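Local coordinates for protein argonaute (Aquifex aeolicus, PDB 1YVU) that cleaves target RNA as a DNA-guided endonuclease, using short single-stranded DNA guides and divalent metal ions, at residues S592-E597 / G648-E653; T108-K113 / R292-A297; L352-I357 / V417-V422; L72-I77 / R216-S221. All blocks are in the same frame, centred on the assembly; numbering follows the deposited sequence.

Contact 1 of 4, residues S592-E597 / G648-E653; sequences SLELLE and GELPVE
The carboxylate of E594 is held at both oxygens by two successive backbone N-H groups: E649 N donates to OE2 at 3.0 Å and L650 N to OE1 at 3.1 Å. The contact belongs to the PIWI domain, whose RNase H fold places strand 592-599 next to strand 565-570, and it ties that strand to the turn where the PIWI box gives way to helix 652-661. Both donors come from the syn side of their oxygens, but not equally flat: L650 N is 16° out of the carboxylate plane and E649 N 34°. A bend at chi2 turns the acid end of E594 toward the turn, although its CB sets off across it. L655 of helix 652-661 also touches the side chain of E594, while K565 makes only a long, weak ion pair with OE2. Replacing this glutamate by a leucine would probably leave the N-H groups of E649 and L650 without their acceptors and the turn less firmly fixed to the strand. The second carboxylate, that of E649, stands nearly perpendicular to the first, the planes 87° apart. Its chain extends toward the start of the strand, where OE2 of E649 lies 3.1 Å from OG of S592. Beside these bonds, CB of L650 lies 3.4 Å from OE1 of E594.

Contact 2 of 4, residues T108-K113 / R292-A297; sequences TKVKDK and RRYVKA
V110 fills the tight half of this helix-to-helix contact, setting its two methyl groups against one turn of helix 280-299. CG2 of V110 lies 3.4 Å from the backbone O of R293 and 3.9 Å from CB of A297, and it also meets the rim of the Y294 ring in the ring plane. The other branch, CG1, is turned between the backbone N and the carbonyl carbon (chi1 63°), which brings it within 3.7 Å of CD2 of Y294; the valine and the tyrosine cross at about a right angle. T108 extends the apolar patch, its methyl CG2 lying 3.7 Å from CB of A297, whereas its OG1 turns back to the carbonyl of F104. The ring of Y294 then runs past V110 to K111, whose CG is 3.7 Å from OH of Y294. That hydroxyl is hydrogen-bonded to E143, and K111 NZ forms a salt bridge with the same carboxylate and a hydrogen bond to the carbonyl O of V141. A valine in place of this tyrosine would probably open a gap beside V110 and take the hydroxyl partner away from E143. The other flank is looser and faces solvent: CD of K113 comes no nearer than 4.1 Å to NH1 of R293. The two like charges come near each other there without touching, but R293 has a hydrogen bond to Y289 and a long, weak pairing with D117. The contact thus joins the start of linker L1, in helix 110-126, to linker L2, with L105 of helix 94-107 packing on V110 and Y294 and strand 134-147 supplying E143.

Contact 3 of 4, residues L352-I357 / V417-V422; sequences LSVEII and VDLVIV
Two neighbouring strands of the parallel sheet in the Mid domain, 351-360 and 419-424, are zipped together here, their short segments inclined by 18°. The bonding alternates as parallel pairing demands. E355 uses both of its backbone groups, its O accepting from I421 N at 2.8 Å and its N giving a weak bond to L419 O; I357 N then donates to I421 O, also at 2.8 Å. At the entrance to the pair a side chain joins in. D418 N donates to S353 O at 2.8 Å, while OD2 of D418 receives S353 N at 3.2 Å from above the carboxylate plane. The aspartate can close this small ring because its CG points opposite the carbonyl carbon (chi1 -71°), and K349 adds a salt bridge to the same OD2. On one face of the sheet V354 lies alongside L419 and reaches across to I421, CG1 to CG1 3.7 Å. On the other, CD1 of I357 touches both V420 and V422, 3.6 Å from CG1 of the former and 3.8 Å from CG2 of the latter. E355 starts on this second face, its CG resting on the CG1 methyl of V417, but its acid end leads off to K415. Helix 466-480 packs on L419 and helix 437-448 on V420 and V422, so a hydrophobic parallel sheet is covered by helices on both faces, as in the Rossmann-like fold of Argonaute Mid domains.

Contact 4 of 4, residues L72-I77 / R216-S221; sequences LSNGEI and RSTHKS
R216 reaches from the PAZ domain across a turn of the N-terminal domain, and almost every atom beyond its CB finds something there. CG stands opposite the carbonyl carbon (chi1 -70°), 4.1 Å from the backbone O of S73, with the CD2 methyl of L72 more distantly alongside. Next, CD passes 3.5 Å from the carbonyl O of N74. The chain stays extended to NE, which lies 3.9 Å from CG of E76, so the aliphatic part of the glutamate runs close to the arginine before the charges meet. The turn, residues 72-77, links strands 69-72 and 78-82, and S73 N closes it with a bond to I77 O; R216 itself is the first residue to leave the helical course at the end of helix 207-215. The contact is thus a surface bridge between two domains of the PAZ lobe. At the guanidinium, G75 O sits 3.9 Å above one face, offset toward the rim. The tip ends in a salt bridge, NH2 of R216 to OE1 of E76 at 2.9 Å, the carboxylate and guanidinium planes lying only 22° apart. Further along, T218 and N74 cross at about a right angle, the CG2 methyl of T218 meeting the asparagine amide. Helix 32-46 backs this end: R41 touches both residues, W40 donates its indole N-H to the carbonyl O of T218, and the indole stacks on the H219 ring.

Overall arrangement
The four contacts divide between the two lobes. Contacts 2 and 4 lie in the PAZ lobe, their centres about 27 Å apart and their nearest atoms about 7 Å; their segments alternate along the chain (72-77, 108-113, 216-221, 292-297), so the N-terminal domain, both linkers and the PAZ domain are interlaced. Contacts 3 and 1 follow in series in the PIWI lobe, centres about 40 Å apart, one in the four-stranded parallel sheet of the Mid domain, the other at strand 592-599 of the PIWI domain. Contacts 2 and 3, whose centres are about 59 Å apart, flank the chain's centre on opposite sides. None touches another, and all lie away from the probable catalytic aspartates and the metal site: each joins parts of the scaffold.

Contact 1 of 4, residues S592-E597 / G648-E653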
loop_
_atom_site.group_PDB
_atom_site.type_symbol
_atom_site.label_atom_id
_atom_site.label_comp_id
_atom_site.label_asym_id
_atom_site.label_seq_id
_atom_site.Cartn_x
_atom_site.Cartn_y
_atom_site.Cartn_z
ATOM N N SER A 592 15.196 -24.023 -3.039
ATOM C CA SER A 592 15.471 -23.427 -1.721
ATOM C C SER A 592 14.768 -22.037 -1.732
ATOM O O SER A 592 15.196 -21.087 -2.402
ATOM C CB SER A 592 16.986 -23.329 -1.430
ATOM O OG SER A 592 17.242 -22.875 -0.104
ATOM N N LEU A 593 13.624 -21.993 -1.052
ATOM C CA LEU A 593 12.789 -20.818 -0.955
ATOM C C LEU A 593 13.059 -19.841 0.164
ATOM O O LEU A 593 13.387 -20.227 1.292
ATOM C CB LEU A 593 11.342 -21.237 -0.845
ATOM C CG LEU A 593 10.438 -21.011 -2.055
ATOM C CD1 LEU A 593 10.880 -21.805 -3.263
ATOM C CD2 LEU A 593 9.058 -21.446 -1.652
ATOM N N GLU A 594 12.906 -18.562 -0.189
ATOM C CA GLU A 594 13.039 -17.407 0.694
ATOM C C GLU A 594 11.812 -16.564 0.353
ATOM O O GLU A 594 11.633 -16.152 -0.804
ATOM C CB GLU A 594 14.283 -16.575 0.386
ATOM C CG GLU A 594 15.617 -17.291 0.354
ATOM C CD GLU A 594 16.240 -17.564 1.721
ATOM O OE1 GLU A 594 16.168 -16.696 2.629
ATOM O OE2 GLU A 594 16.861 -18.646 1.862
ATOM N N LEU A 595 10.932 -16.396 1.340
ATOM C CA LEU A 595 9.709 -15.615 1.178
ATOM C C LEU A 595 9.729 -14.304 1.921
ATOM O O LEU A 595 9.938 -14.259 3.147
ATOM C CB LEU A 595 8.473 -16.390 1.635
ATOM C CG LEU A 595 8.133 -17.705 0.940
ATOM C CD1 LEU A 595 6.863 -18.279 1.560
ATOM C CD2 LEU A 595 7.994 -17.515 -0.561
ATOM N N LEU A 596 9.539 -13.227 1.170
ATOM C CA LEU A 596 9.501 -11.900 1.756
ATOM C C LEU A 596 8.202 -11.194 1.446
ATOM O O LEU A 596 7.660 -11.324 0.349
ATOM C CB LEU A 596 10.649 -11.024 1.257
ATOM C CG LEU A 596 12.079 -11.545 1.314
ATOM C CD1 LEU A 596 12.997 -10.439 0.988
ATOM C CD2 LEU A 596 12.393 -12.039 2.666
ATOM N N GLU A 597 7.691 -10.495 2.454
ATOM C CA GLU A 597 6.488 -9.670 2.361
ATOM C C GLU A 597 7.092 -8.261 2.234
ATOM O O GLU A 597 8.131 -7.989 2.855
ATOM C CB GLU A 597 5.740 -9.684 3.695
ATOM C CG GLU A 597 4.641 -10.702 3.932
ATOM C CD GLU A 597 4.007 -10.530 5.343
ATOM O OE1 GLU A 597 4.445 -9.618 6.090
ATOM O OE2 GLU A 597 3.074 -11.300 5.716
ATOM N N GLY A 648 12.638 -18.397 5.233
ATOM C CA GLY A 648 13.971 -18.109 4.726
ATOM C C GLY A 648 15.149 -18.631 5.521
ATOM O O GLY A 648 15.141 -18.672 6.747
ATOM N N GLU A 649 16.203 -18.955 4.783
ATOM C CA GLU A 649 17.454 -19.515 5.296
ATOM C C GLU A 649 18.481 -18.398 5.489
ATOM O O GLU A 649 19.355 -18.502 6.362
ATOM C CB GLU A 649 17.917 -20.534 4.251
ATOM C CG GLU A 649 19.235 -21.229 4.368
ATOM C CD GLU A 649 19.575 -21.883 3.035
ATOM O OE1 GLU A 649 20.565 -21.459 2.412
ATOM O OE2 GLU A 649 18.835 -22.792 2.588
ATOM N N LEU A 650 18.349 -17.338 4.674
ATOM C CA LEU A 650 19.242 -16.163 4.689
ATOM C C LEU A 650 18.818 -15.095 5.700
ATOM O O LEU A 650 17.646 -14.974 6.013
ATOM C CB LEU A 650 19.312 -15.520 3.288
ATOM C CG LEU A 650 19.818 -16.309 2.069
ATOM C CD1 LEU A 650 19.718 -15.453 0.824
ATOM C CD2 LEU A 650 21.245 -16.806 2.243
ATOM N N PRO A 651 19.773 -14.334 6.257
ATOM C CA PRO A 651 19.415 -13.286 7.231
ATOM C C PRO A 651 18.724 -12.090 6.563
ATOM O O PRO A 651 19.004 -11.821 5.395
ATOM C CB PRO A 651 20.780 -12.859 7.778
ATOM C CG PRO A 651 21.598 -14.114 7.659
ATOM C CD PRO A 651 21.225 -14.589 6.288
ATOM N N VAL A 652 17.878 -11.354 7.303
ATOM C CA VAL A 652 17.180 -10.174 6.742
ATOM C C VAL A 652 18.088 -9.103 6.216
ATOM O O VAL A 652 17.793 -8.509 5.201
ATOM C CB VAL A 652 16.253 -9.432 7.703
ATOM C CG1 VAL A 652 14.822 -9.705 7.384
ATOM C CG2 VAL A 652 16.607 -9.704 9.096
ATOM N N GLU A 653 19.184 -8.854 6.912
ATOM C CA GLU A 653 20.143 -7.853 6.481
ATOM C C GLU A 653 20.666 -8.112 5.042
ATOM O O GLU A 653 20.771 -7.182 4.228
ATOM C CB GLU A 653 21.294 -7.774 7.493
ATOM C CG GLU A 653 20.868 -7.181 8.833
ATOM C CD GLU A 653 20.731 -8.209 9.948
ATOM O OE1 GLU A 653 20.858 -9.441 9.705
ATOM O OE2 GLU A 653 20.497 -7.760 11.095
#

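Contact 2 of 4, residues T108-K113 / R292-A297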
loop_
_atom_site.group_PDB
_atom_site.type_symbol
_atom_site.label_atom_id
_atom_site.label_comp_id
_atom_site.label_asym_id
_atom_site.label_seq_id
_atom_site.Cartn_x
_atom_site.Cartn_y
_atom_site.Cartn_z
ATOM N N THR A 108 -10.834 5.589 28.355
ATOM C CA THR A 108 -10.330 6.808 29.005
ATOM C C THR A 108 -10.591 8.001 28.094
ATOM O O THR A 108 -10.217 9.131 28.413
ATOM C CB THR A 108 -8.820 6.723 29.329
ATOM O OG1 THR A 108 -8.513 5.392 29.741
ATOM C CG2 THR A 108 -8.461 7.621 30.505
ATOM N N LYS A 109 -11.175 7.711 26.925
ATOM C CA LYS A 109 -11.551 8.689 25.880
ATOM C C LYS A 109 -10.514 9.763 25.527
ATOM O O LYS A 109 -10.863 10.833 25.023
ATOM C CB LYS A 109 -12.906 9.325 26.234
ATOM C CG LYS A 109 -14.046 8.314 26.306
ATOM C CD LYS A 109 -15.266 8.876 26.991
ATOM C CE LYS A 109 -16.188 7.755 27.406
ATOM N NZ LYS A 109 -17.383 8.311 28.086
ATOM N N VAL A 110 -9.238 9.423 25.733
ATOM C CA VAL A 110 -8.098 10.313 25.501
ATOM C C VAL A 110 -7.806 10.647 24.030
ATOM O O VAL A 110 -7.289 11.721 23.715
ATOM C CB VAL A 110 -6.863 9.780 26.252
ATOM C CG1 VAL A 110 -6.455 8.422 25.719
ATOM C CG2 VAL A 110 -5.722 10.818 26.274
ATOM N N LYS A 111 -8.203 9.749 23.137
ATOM C CA LYS A 111 -8.024 9.978 21.710
ATOM C C LYS A 111 -9.183 10.894 21.263
ATOM O O LYS A 111 -9.047 11.695 20.341
ATOM C CB LYS A 111 -8.021 8.651 20.950
ATOM C CG LYS A 111 -7.196 8.714 19.670
ATOM C CD LYS A 111 -7.531 7.624 18.640
ATOM C CE LYS A 111 -7.103 6.238 19.088
ATOM N NZ LYS A 111 -6.693 5.480 17.899
ATOM N N ASP A 112 -10.288 10.828 22.000
ATOM C CA ASP A 112 -11.451 11.658 21.724
ATOM C C ASP A 112 -11.227 13.071 22.262
ATOM O O ASP A 112 -11.703 14.036 21.662
ATOM C CB ASP A 112 -12.699 11.056 22.360
ATOM C CG ASP A 112 -12.956 9.650 21.902
ATOM O OD1 ASP A 112 -12.748 9.362 20.698
ATOM O OD2 ASP A 112 -13.355 8.827 22.753
ATOM N N LYS A 113 -10.500 13.192 23.383
ATOM C CA LYS A 113 -10.188 14.507 23.954
ATOM C C LYS A 113 -9.219 15.204 23.002
ATOM O O LYS A 113 -9.366 16.395 22.739
ATOM C CB LYS A 113 -9.548 14.428 25.354
ATOM C CG LYS A 113 -9.738 15.739 26.195
ATOM C CD LYS A 113 -8.653 15.947 27.268
ATOM C CE LYS A 113 -8.798 17.291 28.007
ATOM N NZ LYS A 113 -7.616 17.545 28.908
ATOM N N ARG A 292 2.172 12.464 25.555
ATOM C CA ARG A 292 2.052 13.096 26.861
ATOM C C ARG A 292 0.657 12.903 27.472
ATOM O O ARG A 292 0.554 12.462 28.616
ATOM C CB ARG A 292 2.422 14.582 26.771
ATOM C CG ARG A 292 3.859 14.886 26.320
ATOM C CD ARG A 292 4.188 16.367 26.495
ATOM N NE ARG A 292 5.290 16.856 25.659
ATOM C CZ ARG A 292 5.978 17.976 25.893
ATOM N NH1 ARG A 292 5.701 18.743 26.948
ATOM N NH2 ARG A 292 6.935 18.343 25.049
ATOM N N ARG A 293 -0.387 13.063 26.647
ATOM C CA ARG A 293 -1.791 12.925 27.081
ATOM C C ARG A 293 -2.204 11.503 27.432
ATOM O O ARG A 293 -3.043 11.292 28.324
ATOM C CB ARG A 293 -2.757 13.500 26.046
ATOM C CG ARG A 293 -2.717 15.013 25.937
ATOM C CD ARG A 293 -3.649 15.457 24.841
ATOM N NE ARG A 293 -3.571 16.887 24.554
ATOM C CZ ARG A 293 -4.626 17.690 24.448
ATOM N NH1 ARG A 293 -5.859 17.209 24.618
ATOM N NH2 ARG A 293 -4.457 18.969 24.124
ATOM N N TYR A 294 -1.609 10.542 26.721
ATOM C CA TYR A 294 -1.847 9.117 26.952
ATOM C C TYR A 294 -1.251 8.752 28.306
ATOM O O TYR A 294 -1.881 8.040 29.083
ATOM C CB TYR A 294 -1.174 8.233 25.876
ATOM C CG TYR A 294 -1.850 8.128 24.521
ATOM C CD1 TYR A 294 -1.248 7.408 23.472
ATOM C CD2 TYR A 294 -3.079 8.769 24.262
ATOM C CE1 TYR A 294 -1.867 7.343 22.194
ATOM C CE2 TYR A 294 -3.711 8.708 22.991
ATOM C CZ TYR A 294 -3.105 8.003 21.972
ATOM O OH TYR A 294 -3.735 7.985 20.765
ATOM N N VAL A 295 -0.083 9.327 28.608
ATOM C CA VAL A 295 0.611 9.042 29.854
ATOM C C VAL A 295 -0.101 9.607 31.078
ATOM O O VAL A 295 0.037 9.036 32.158
ATOM C CB VAL A 295 2.106 9.483 29.851
ATOM C CG1 VAL A 295 2.896 8.646 30.878
ATOM C CG2 VAL A 295 2.742 9.275 28.492
ATOM N N LYS A 296 -0.887 10.682 30.916
ATOM C CA LYS A 296 -1.650 11.274 32.044
ATOM C C LYS A 296 -2.806 10.321 32.335
ATOM O O LYS A 296 -3.033 9.849 33.470
ATOM C CB LYS A 296 -2.319 12.604 31.651
ATOM C CG LYS A 296 -1.552 13.891 31.850
ATOM C CD LYS A 296 -2.551 15.069 31.891
ATOM C CE LYS A 296 -1.839 16.397 32.144
ATOM N NZ LYS A 296 -2.723 17.415 32.783
ATOM N N ALA A 297 -3.450 9.989 31.221
ATOM C CA ALA A 297 -4.613 9.151 31.154
ATOM C C ALA A 297 -4.406 7.715 31.546
ATOM O O ALA A 297 -5.370 7.061 31.960
ATOM C CB ALA A 297 -5.156 9.214 29.756
#

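Contact 3 of 4, residues L352-I357 / V417-V422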
loop_
_atom_site.group_PDB
_atom_site.type_symbol
_atom_site.label_atom_id
_atom_site.label_comp_id
_atom_site.label_asym_id
_atom_site.label_seq_id
_atom_site.Cartn_x
_atom_site.Cartn_y
_atom_site.Cartn_z
ATOM N N LEU A 352 14.025 -0.113 -33.879
ATOM C CA LEU A 352 12.707 0.067 -33.224
ATOM C C LEU A 352 11.600 0.832 -33.993
ATOM O O LEU A 352 11.889 1.761 -34.751
ATOM C CB LEU A 352 12.904 0.749 -31.869
ATOM C CG LEU A 352 12.978 0.023 -30.535
ATOM C CD1 LEU A 352 13.823 -1.198 -30.545
ATOM C CD2 LEU A 352 13.551 1.006 -29.594
ATOM N N SER A 353 10.338 0.453 -33.767
ATOM C CA SER A 353 9.188 1.109 -34.403
ATOM C C SER A 353 8.481 1.956 -33.346
ATOM O O SER A 353 7.948 1.420 -32.373
ATOM C CB SER A 353 8.235 0.083 -35.044
ATOM O OG SER A 353 7.833 -0.916 -34.125
ATOM N N VAL A 354 8.546 3.280 -33.522
ATOM C CA VAL A 354 7.986 4.265 -32.585
ATOM C C VAL A 354 6.856 5.118 -33.161
ATOM O O VAL A 354 6.910 5.488 -34.328
ATOM C CB VAL A 354 9.130 5.250 -32.124
ATOM C CG1 VAL A 354 8.635 6.294 -31.125
ATOM C CG2 VAL A 354 10.270 4.474 -31.504
ATOM N N GLU A 355 5.825 5.374 -32.355
ATOM C CA GLU A 355 4.727 6.291 -32.714
ATOM C C GLU A 355 4.944 7.552 -31.837
ATOM O O GLU A 355 5.463 7.452 -30.714
ATOM C CB GLU A 355 3.342 5.688 -32.417
ATOM C CG GLU A 355 2.614 5.054 -33.634
ATOM C CD GLU A 355 1.417 5.846 -34.158
ATOM O OE1 GLU A 355 0.540 6.255 -33.366
ATOM O OE2 GLU A 355 1.340 6.032 -35.387
ATOM N N ILE A 356 4.628 8.736 -32.359
ATOM C CA ILE A 356 4.800 9.985 -31.605
ATOM C C ILE A 356 3.505 10.745 -31.487
ATOM O O ILE A 356 2.624 10.605 -32.353
ATOM C CB ILE A 356 5.863 10.914 -32.271
ATOM C CG1 ILE A 356 7.237 10.276 -32.193
ATOM C CG2 ILE A 356 5.970 12.236 -31.565
ATOM C CD1 ILE A 356 8.072 10.597 -33.334
ATOM N N ILE A 357 3.348 11.479 -30.382
ATOM C CA ILE A 357 2.155 12.294 -30.167
ATOM C C ILE A 357 2.530 13.619 -29.559
ATOM O O ILE A 357 3.313 13.669 -28.624
ATOM C CB ILE A 357 1.043 11.645 -29.210
ATOM C CG1 ILE A 357 0.493 10.361 -29.784
ATOM C CG2 ILE A 357 -0.178 12.594 -28.957
ATOM C CD1 ILE A 357 1.208 9.218 -29.276
ATOM N N VAL A 417 3.718 -1.049 -32.399
ATOM C CA VAL A 417 4.748 -0.221 -31.797
ATOM C C VAL A 417 5.532 -0.810 -30.650
ATOM O O VAL A 417 4.994 -1.557 -29.830
ATOM C CB VAL A 417 4.232 1.161 -31.383
ATOM C CG1 VAL A 417 4.484 2.110 -32.470
ATOM C CG2 VAL A 417 2.744 1.128 -31.037
ATOM N N ASP A 418 6.829 -0.512 -30.670
ATOM C CA ASP A 418 7.789 -0.941 -29.667
ATOM C C ASP A 418 7.871 0.087 -28.544
ATOM O O ASP A 418 8.152 -0.263 -27.390
ATOM C CB ASP A 418 9.165 -1.116 -30.302
ATOM C CG ASP A 418 9.255 -2.332 -31.219
ATOM O OD1 ASP A 418 8.464 -3.298 -31.078
ATOM O OD2 ASP A 418 10.147 -2.321 -32.090
ATOM N N LEU A 419 7.647 1.356 -28.902
ATOM C CA LEU A 419 7.639 2.510 -27.976
ATOM C C LEU A 419 6.663 3.570 -28.500
ATOM O O LEU A 419 6.202 3.508 -29.650
ATOM C CB LEU A 419 9.045 3.120 -27.836
ATOM C CG LEU A 419 9.263 4.345 -26.927
ATOM C CD1 LEU A 419 8.943 4.067 -25.466
ATOM C CD2 LEU A 419 10.682 4.768 -27.053
ATOM N N VAL A 420 6.288 4.497 -27.632
ATOM C CA VAL A 420 5.380 5.576 -28.010
ATOM C C VAL A 420 5.930 6.828 -27.334
ATOM O O VAL A 420 6.057 6.862 -26.101
ATOM C CB VAL A 420 3.913 5.292 -27.499
ATOM C CG1 VAL A 420 3.008 6.492 -27.707
ATOM C CG2 VAL A 420 3.299 4.106 -28.207
ATOM N N ILE A 421 6.275 7.851 -28.105
ATOM C CA ILE A 421 6.786 9.047 -27.454
ATOM C C ILE A 421 5.743 10.145 -27.503
ATOM O O ILE A 421 5.311 10.539 -28.574
ATOM C CB ILE A 421 8.131 9.521 -28.048
ATOM C CG1 ILE A 421 9.147 8.354 -28.062
ATOM C CG2 ILE A 421 8.678 10.696 -27.226
ATOM C CD1 ILE A 421 10.587 8.704 -28.507
ATOM N N VAL A 422 5.343 10.635 -26.332
ATOM C CA VAL A 422 4.338 11.689 -26.231
ATOM C C VAL A 422 4.866 12.986 -25.640
ATOM O O VAL A 422 5.391 13.008 -24.520
ATOM C CB VAL A 422 3.100 11.244 -25.356
ATOM C CG1 VAL A 422 1.964 12.320 -25.392
ATOM C CG2 VAL A 422 2.562 9.882 -25.815
#

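Contact 4 of 4, residues L72-I77 / R216-S221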
loop_
_atom_site.group_PDB
_atom_site.type_symbol
_atom_site.label_atom_id
_atom_site.label_comp_id
_atom_site.label_asym_id
_atom_site.label_seq_id
_atom_site.Cartn_x
_atom_site.Cartn_y
_atom_site.Cartn_z
ATOM N N LEU A 72 -23.734 -11.112 20.812
ATOM C CA LEU A 72 -24.295 -11.436 19.501
ATOM C C LEU A 72 -23.452 -10.799 18.397
ATOM O O LEU A 72 -23.291 -9.585 18.377
ATOM C CB LEU A 72 -25.735 -10.916 19.413
ATOM C CG LEU A 72 -26.480 -10.980 18.074
ATOM C CD1 LEU A 72 -27.089 -12.346 17.902
ATOM C CD2 LEU A 72 -27.562 -9.905 18.032
ATOM N N SER A 73 -22.981 -11.600 17.448
ATOM C CA SER A 73 -22.152 -11.088 16.352
ATOM C C SER A 73 -22.929 -10.528 15.130
ATOM O O SER A 73 -24.167 -10.479 15.134
ATOM C CB SER A 73 -21.103 -12.148 15.944
ATOM O OG SER A 73 -21.693 -13.344 15.465
ATOM N N ASN A 74 -22.179 -10.056 14.123
ATOM C CA ASN A 74 -22.705 -9.496 12.874
ATOM C C ASN A 74 -23.484 -10.534 12.103
ATOM O O ASN A 74 -24.501 -10.210 11.497
ATOM C CB ASN A 74 -21.571 -8.993 11.982
ATOM C CG ASN A 74 -20.818 -7.843 12.598
ATOM O OD1 ASN A 74 -21.414 -6.842 12.998
ATOM N ND2 ASN A 74 -19.496 -7.973 12.684
ATOM N N GLY A 75 -22.981 -11.778 12.142
ATOM C CA GLY A 75 -23.599 -12.914 11.472
ATOM C C GLY A 75 -25.045 -12.997 11.899
ATOM O O GLY A 75 -25.914 -12.673 11.105
ATOM N N GLU A 76 -25.243 -13.230 13.197
ATOM C CA GLU A 76 -26.530 -13.350 13.921
ATOM C C GLU A 76 -26.294 -14.443 14.954
ATOM O O GLU A 76 -27.149 -14.693 15.797
ATOM C CB GLU A 76 -27.743 -13.760 13.040
ATOM C CG GLU A 76 -29.161 -13.577 13.671
ATOM C CD GLU A 76 -30.278 -14.389 12.977
ATOM O OE1 GLU A 76 -30.585 -14.115 11.796
ATOM O OE2 GLU A 76 -30.858 -15.295 13.616
ATOM N N ILE A 77 -25.117 -15.069 14.893
ATOM C CA ILE A 77 -24.738 -16.148 15.813
ATOM C C ILE A 77 -24.562 -15.607 17.235
ATOM O O ILE A 77 -23.909 -14.576 17.436
ATOM C CB ILE A 77 -23.402 -16.837 15.391
ATOM C CG1 ILE A 77 -23.359 -17.045 13.877
ATOM C CG2 ILE A 77 -23.268 -18.208 16.088
ATOM C CD1 ILE A 77 -21.998 -17.435 13.344
ATOM N N ARG A 216 -27.648 -5.939 15.478
ATOM C CA ARG A 216 -26.409 -6.534 14.973
ATOM C C ARG A 216 -25.297 -5.528 14.765
ATOM O O ARG A 216 -24.243 -5.876 14.213
ATOM C CB ARG A 216 -26.651 -7.266 13.654
ATOM C CG ARG A 216 -27.451 -8.536 13.776
ATOM C CD ARG A 216 -27.726 -9.070 12.398
ATOM N NE ARG A 216 -28.879 -9.964 12.371
ATOM C CZ ARG A 216 -29.429 -10.422 11.255
ATOM N NH1 ARG A 216 -28.915 -10.058 10.082
ATOM N NH2 ARG A 216 -30.476 -11.243 11.314
ATOM N N SER A 217 -25.522 -4.289 15.196
ATOM C CA SER A 217 -24.497 -3.266 15.024
ATOM C C SER A 217 -23.423 -3.247 16.116
ATOM O O SER A 217 -23.707 -3.199 17.325
ATOM C CB SER A 217 -25.109 -1.888 14.750
ATOM O OG SER A 217 -26.075 -1.541 15.710
ATOM N N THR A 218 -22.187 -3.386 15.647
ATOM C CA THR A 218 -20.981 -3.428 16.470
ATOM C C THR A 218 -20.607 -2.172 17.268
ATOM O O THR A 218 -20.084 -2.290 18.388
ATOM C CB THR A 218 -19.793 -3.772 15.601
ATOM O OG1 THR A 218 -20.017 -3.246 14.290
ATOM C CG2 THR A 218 -19.598 -5.253 15.523
ATOM N N HIS A 219 -20.813 -0.992 16.663
ATOM C CA HIS A 219 -20.496 0.304 17.280
ATOM C C HIS A 219 -21.747 1.115 17.574
ATOM O O HIS A 219 -22.820 0.796 17.077
ATOM C CB HIS A 219 -19.594 1.126 16.365
ATOM C CG HIS A 219 -18.185 0.619 16.249
ATOM N ND1 HIS A 219 -17.098 1.330 16.732
ATOM C CD2 HIS A 219 -17.670 -0.469 15.635
ATOM C CE1 HIS A 219 -15.987 0.702 16.409
ATOM N NE2 HIS A 219 -16.303 -0.396 15.745
ATOM N N LYS A 220 -21.571 2.196 18.333
ATOM C CA LYS A 220 -22.640 3.111 18.768
ATOM C C LYS A 220 -23.244 4.021 17.685
ATOM O O LYS A 220 -24.473 4.148 17.613
ATOM C CB LYS A 220 -22.130 3.961 19.934
ATOM C CG LYS A 220 -23.171 4.797 20.660
ATOM C CD LYS A 220 -22.460 5.818 21.529
ATOM C CE LYS A 220 -23.420 6.585 22.418
ATOM N NZ LYS A 220 -22.674 7.494 23.332
ATOM N N SER A 221 -22.402 4.671 16.866
ATOM C CA SER A 221 -22.892 5.552 15.791
ATOM C C SER A 221 -23.764 4.802 14.767
ATOM O O SER A 221 -24.727 5.364 14.253
ATOM C CB SER A 221 -21.762 6.393 15.132
ATOM O OG SER A 221 -20.591 5.669 14.797
#